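Insecticidal protein (Brevibacillus laterosporus, PDB 7ML9) is active against western corn rootworm, probably by assembling into a beta-barrel pore in membranes, as aerolysin-like toxins of the epsilon-toxin/MTX2 family do. Local coordinates at residues I213-I226 with S263-K276. Residues are numbered along the deposited sequence; the frame is centred on the assembly and turned at random.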
loop_
_atom_site.group_PDB
_atom_site.type_symbol
_atom_site.label_atom_id
_atom_site.label_comp_id
_atom_site.label_asym_id
_atom_site.label_seq_id
_atom_site.Cartn_x
_atom_site.Cartn_y
_atom_site.Cartn_z
ATOM N N ILE A 213 -10.500 -1.520 7.351
ATOM C CA ILE A 213 -9.835 -0.366 6.768
ATOM C C ILE A 213 -9.394 -0.763 5.367
ATOM O O ILE A 213 -9.091 -1.931 5.105
ATOM C CB ILE A 213 -8.657 0.091 7.651
ATOM C CG1 ILE A 213 -8.105 1.436 7.187
ATOM C CG2 ILE A 213 -7.553 -0.963 7.697
ATOM C CD1 ILE A 213 -7.122 2.037 8.176
ATOM N N SER A 214 -9.405 0.203 4.448
ATOM C CA SER A 214 -8.828 -0.021 3.129
ATOM C C SER A 214 -8.230 1.287 2.641
ATOM O O SER A 214 -8.633 2.375 3.073
ATOM C CB SER A 214 -9.854 -0.553 2.131
ATOM O OG SER A 214 -10.915 0.360 1.964
ATOM N N GLY A 215 -7.252 1.174 1.759
ATOM C CA GLY A 215 -6.608 2.371 1.281
ATOM C C GLY A 215 -5.654 2.089 0.151
ATOM O O GLY A 215 -5.725 1.051 -0.508
ATOM N N GLU A 216 -4.755 3.038 -0.044
ATOM C CA GLU A 216 -3.846 3.050 -1.174
ATOM C C GLU A 216 -2.434 3.249 -0.664
ATOM O O GLU A 216 -2.209 3.873 0.378
ATOM C CB GLU A 216 -4.191 4.167 -2.154
ATOM C CG GLU A 216 -5.587 4.099 -2.708
ATOM C CD GLU A 216 -5.615 3.544 -4.110
ATOM O OE1 GLU A 216 -4.527 3.165 -4.610
ATOM O OE2 GLU A 216 -6.714 3.497 -4.714
ATOM N N ALA A 217 -1.487 2.728 -1.427
ATOM C CA ALA A 217 -0.077 2.871 -1.135
ATOM C C ALA A 217 0.627 3.423 -2.368
ATOM O O ALA A 217 0.262 3.078 -3.495
ATOM C CB ALA A 217 0.533 1.531 -0.746
ATOM N N ASN A 218 1.618 4.287 -2.147
ATOM C CA ASN A 218 2.585 4.632 -3.185
ATOM C C ASN A 218 3.799 3.717 -3.070
ATOM O O ASN A 218 4.339 3.521 -1.975
ATOM C CB ASN A 218 3.028 6.085 -3.067
ATOM C CG ASN A 218 1.909 7.054 -3.304
ATOM O OD1 ASN A 218 1.801 8.056 -2.606
ATOM N ND2 ASN A 218 1.057 6.757 -4.271
ATOM N N LEU A 219 4.221 3.159 -4.195
ATOM C CA LEU A 219 5.415 2.327 -4.289
ATOM C C LEU A 219 6.489 3.125 -5.022
ATOM O O LEU A 219 6.202 3.740 -6.056
ATOM C CB LEU A 219 5.106 1.032 -5.039
ATOM C CG LEU A 219 3.829 0.310 -4.572
ATOM C CD1 LEU A 219 3.600 -0.930 -5.411
ATOM C CD2 LEU A 219 3.943 -0.048 -3.111
ATOM N N TYR A 220 7.705 3.155 -4.472
ATOM C CA TYR A 220 8.775 4.001 -5.006
ATOM C C TYR A 220 10.038 3.176 -5.168
ATOM O O TYR A 220 10.365 2.348 -4.315
ATOM C CB TYR A 220 9.103 5.199 -4.087
ATOM C CG TYR A 220 7.998 6.209 -3.922
ATOM C CD1 TYR A 220 7.669 7.084 -4.942
ATOM C CD2 TYR A 220 7.278 6.294 -2.730
ATOM C CE1 TYR A 220 6.665 8.023 -4.792
ATOM C CE2 TYR A 220 6.270 7.228 -2.573
ATOM C CZ TYR A 220 5.968 8.091 -3.603
ATOM O OH TYR A 220 4.958 9.013 -3.455
ATOM N N ALA A 221 10.763 3.403 -6.253
ATOM C CA ALA A 221 12.102 2.850 -6.369
ATOM C C ALA A 221 13.027 3.956 -6.850
ATOM O O ALA A 221 12.665 4.726 -7.748
ATOM C CB ALA A 221 12.123 1.647 -7.321
ATOM N N ASN A 222 14.195 4.054 -6.232
ATOM C CA ASN A 222 15.245 4.968 -6.660
ATOM C C ASN A 222 16.218 4.151 -7.496
ATOM O O ASN A 222 16.780 3.164 -7.001
ATOM C CB ASN A 222 15.932 5.598 -5.448
ATOM C CG ASN A 222 17.043 6.570 -5.827
ATOM O OD1 ASN A 222 17.982 6.226 -6.548
ATOM N ND2 ASN A 222 16.951 7.788 -5.312
ATOM N N VAL A 223 16.391 4.530 -8.766
ATOM C CA VAL A 223 17.223 3.757 -9.683
ATOM C C VAL A 223 18.283 4.659 -10.304
ATOM O O VAL A 223 18.057 5.851 -10.540
ATOM C CB VAL A 223 16.395 3.051 -10.785
ATOM C CG1 VAL A 223 15.238 2.253 -10.178
ATOM C CG2 VAL A 223 15.855 4.042 -11.765
ATOM N N GLY A 224 19.450 4.072 -10.574
ATOM C CA GLY A 224 20.572 4.785 -11.145
ATOM C C GLY A 224 20.889 4.267 -12.540
ATOM O O GLY A 224 20.386 3.233 -12.974
ATOM N N GLY A 225 21.700 5.033 -13.263
ATOM C CA GLY A 225 22.052 4.628 -14.613
ATOM C C GLY A 225 22.604 5.777 -15.426
ATOM O O GLY A 225 22.544 6.944 -15.027
ATOM N N ILE A 226 23.149 5.408 -16.590
ATOM C CA ILE A 226 23.778 6.319 -17.547
ATOM C C ILE A 226 23.099 6.112 -18.893
ATOM O O ILE A 226 23.058 4.981 -19.393
ATOM C CB ILE A 226 25.291 6.051 -17.689
ATOM C CG1 ILE A 226 26.025 6.151 -16.353
ATOM C CG2 ILE A 226 25.906 7.003 -18.731
ATOM C CD1 ILE A 226 25.933 7.523 -15.715
ATOM N N SER A 263 16.211 12.781 -9.177
ATOM C CA SER A 263 16.718 12.854 -7.808
ATOM C C SER A 263 18.243 12.882 -7.918
ATOM O O SER A 263 18.921 11.861 -7.762
ATOM C CB SER A 263 16.224 11.685 -6.953
ATOM O OG SER A 263 16.794 11.723 -5.656
ATOM N N GLY A 264 18.777 14.071 -8.206
ATOM C CA GLY A 264 20.202 14.184 -8.475
ATOM C C GLY A 264 20.549 13.396 -9.732
ATOM O O GLY A 264 19.905 13.541 -10.776
ATOM N N ARG A 265 21.559 12.528 -9.632
ATOM C CA ARG A 265 21.935 11.670 -10.758
ATOM C C ARG A 265 20.976 10.503 -10.978
ATOM O O ARG A 265 21.039 9.869 -12.038
ATOM C CB ARG A 265 23.351 11.114 -10.549
ATOM C CG ARG A 265 24.444 12.177 -10.411
ATOM C CD ARG A 265 25.804 11.538 -10.083
ATOM N NE ARG A 265 26.166 10.503 -11.055
ATOM C CZ ARG A 265 26.794 10.744 -12.204
ATOM N NH1 ARG A 265 27.139 11.986 -12.518
ATOM N NH2 ARG A 265 27.077 9.746 -13.036
ATOM N N ASP A 266 20.095 10.205 -10.023
ATOM C CA ASP A 266 19.184 9.073 -10.111
ATOM C C ASP A 266 17.792 9.555 -10.511
ATOM O O ASP A 266 17.538 10.755 -10.681
ATOM C CB ASP A 266 19.123 8.318 -8.769
ATOM C CG ASP A 266 20.503 7.978 -8.218
ATOM O OD1 ASP A 266 21.262 7.234 -8.894
ATOM O OD2 ASP A 266 20.838 8.466 -7.109
ATOM N N VAL A 267 16.874 8.603 -10.664
ATOM C CA VAL A 267 15.466 8.921 -10.845
ATOM C C VAL A 267 14.664 8.079 -9.855
ATOM O O VAL A 267 15.063 6.973 -9.471
ATOM C CB VAL A 267 14.954 8.684 -12.290
ATOM C CG1 VAL A 267 15.872 9.371 -13.365
ATOM C CG2 VAL A 267 14.843 7.237 -12.558
ATOM N N ILE A 268 13.530 8.619 -9.435
ATOM C CA ILE A 268 12.573 7.892 -8.600
ATOM C C ILE A 268 11.377 7.545 -9.469
ATOM O O ILE A 268 10.811 8.421 -10.133
ATOM C CB ILE A 268 12.150 8.724 -7.377
ATOM C CG1 ILE A 268 13.351 9.003 -6.485
ATOM C CG2 ILE A 268 11.035 8.015 -6.598
ATOM C CD1 ILE A 268 13.089 10.078 -5.448
ATOM N N VAL A 269 10.997 6.270 -9.481
ATOM C CA VAL A 269 9.854 5.814 -10.257
ATOM C C VAL A 269 8.758 5.384 -9.284
ATOM O O VAL A 269 9.047 4.813 -8.231
ATOM C CB VAL A 269 10.245 4.684 -11.232
ATOM C CG1 VAL A 269 10.741 3.441 -10.510
ATOM C CG2 VAL A 269 9.087 4.360 -12.155
ATOM N N LYS A 270 7.507 5.677 -9.628
ATOM C CA LYS A 270 6.383 5.503 -8.711
ATOM C C LYS A 270 5.404 4.486 -9.268
ATOM O O LYS A 270 5.045 4.553 -10.448
ATOM C CB LYS A 270 5.661 6.826 -8.463
ATOM C CG LYS A 270 4.566 6.739 -7.397
ATOM C CD LYS A 270 3.694 7.986 -7.379
ATOM C CE LYS A 270 2.368 7.720 -8.081
ATOM N NZ LYS A 270 1.470 6.844 -7.272
ATOM N N GLY A 271 4.984 3.541 -8.416
ATOM C CA GLY A 271 3.865 2.661 -8.697
ATOM C C GLY A 271 2.813 2.786 -7.601
ATOM O O GLY A 271 2.868 3.727 -6.796
ATOM N N GLN A 272 1.869 1.850 -7.546
ATOM C CA GLN A 272 0.721 1.977 -6.653
ATOM C C GLN A 272 0.249 0.607 -6.189
ATOM O O GLN A 272 0.327 -0.380 -6.926
ATOM C CB GLN A 272 -0.462 2.674 -7.334
ATOM C CG GLN A 272 -0.616 4.136 -7.003
ATOM C CD GLN A 272 -1.688 4.797 -7.852
ATOM O OE1 GLN A 272 -1.459 5.852 -8.460
ATOM N NE2 GLN A 272 -2.872 4.179 -7.895
ATOM N N GLY A 273 -0.315 0.577 -4.978
ATOM C CA GLY A 273 -0.998 -0.607 -4.497
ATOM C C GLY A 273 -2.230 -0.236 -3.687
ATOM O O GLY A 273 -2.487 0.941 -3.403
ATOM N N THR A 274 -3.009 -1.264 -3.348
ATOM C CA THR A 274 -4.144 -1.135 -2.444
ATOM C C THR A 274 -3.930 -2.068 -1.262
ATOM O O THR A 274 -3.098 -2.977 -1.311
ATOM C CB THR A 274 -5.484 -1.476 -3.129
ATOM O OG1 THR A 274 -5.415 -2.783 -3.719
ATOM C CG2 THR A 274 -5.836 -0.452 -4.193
ATOM N N PHE A 275 -4.670 -1.829 -0.180
ATOM C CA PHE A 275 -4.600 -2.737 0.964
ATOM C C PHE A 275 -5.932 -2.732 1.696
ATOM O O PHE A 275 -6.747 -1.818 1.551
ATOM C CB PHE A 275 -3.480 -2.358 1.940
ATOM C CG PHE A 275 -3.743 -1.073 2.678
ATOM C CD1 PHE A 275 -3.359 0.141 2.128
ATOM C CD2 PHE A 275 -4.386 -1.076 3.913
ATOM C CE1 PHE A 275 -3.604 1.331 2.794
ATOM C CE2 PHE A 275 -4.639 0.106 4.584
ATOM C CZ PHE A 275 -4.243 1.317 4.028
ATOM N N LYS A 276 -6.143 -3.770 2.496
ATOM C CA LYS A 276 -7.315 -3.802 3.364
ATOM C C LYS A 276 -6.983 -4.652 4.578
ATOM O O LYS A 276 -6.074 -5.488 4.540
ATOM C CB LYS A 276 -8.545 -4.343 2.640
ATOM C CG LYS A 276 -8.384 -5.747 2.124
ATOM C CD LYS A 276 -9.669 -6.227 1.486
ATOM C CE LYS A 276 -9.461 -7.551 0.764
ATOM N NZ LYS A 276 -10.620 -8.471 0.923
HETATM O O HOH W 1 -4.407 1.817 -6.859
HETATM O O HOH W 2 19.313 9.829 -5.473
HETATM O O HOH W 3 22.370 7.564 -11.698
#
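F275 holds CG between its backbone N and carbonyl carbon (chi1 69°), which swings the ring back across the partner strand until G215 N lies over the ring centre, 3.7 Å above its plane; with no side chain, G215 leaves room for this face-on cover. K270 has CG opposite its own N, and its chain runs alongside Y220, CG reaching Y220 CE1 at 3.6 Å. CG2 of I268 touches CD1 of the same ring at 3.9 Å, and W92 of strand 86-115 stacks on it.

These groups ride on an antiparallel pair in which the hydrogen-bonded positions run from G215-F275 to V223-V267. Bond geometry changes along it: V223 N meets V267 O almost in line with the carbonyl (C=O...N 171°), whereas L219 N lies 63° out of the carbonyl plane of G271. On the face carrying A221 and V269, V223 CG2 and V267 CG2 are pressed to 3.4 Å, closer than two methyl groups usually come. The face carrying E216, Q272, Y220 and I268 is mixed: at its E216 end one water donates to E216 OE1 (2.6 Å) and accepts from Q272 NE2 (3.0 Å), bridging a carboxylate and an amide in nearly perpendicular planes. Near the type II' turn S263-D266, a second water accepts from N222 ND2 and lies 2.6 Å from D266 OD2, while N222 OD1 is held by N89 ND2.

Backbone bonds thus join strands 201-229 and 266-289 of this elongated aerolysin-type toxin; A221, V223, V267 and V269 make one face apolar there, while the other combines aromatic packing round Y220 with water-bridged polar groups.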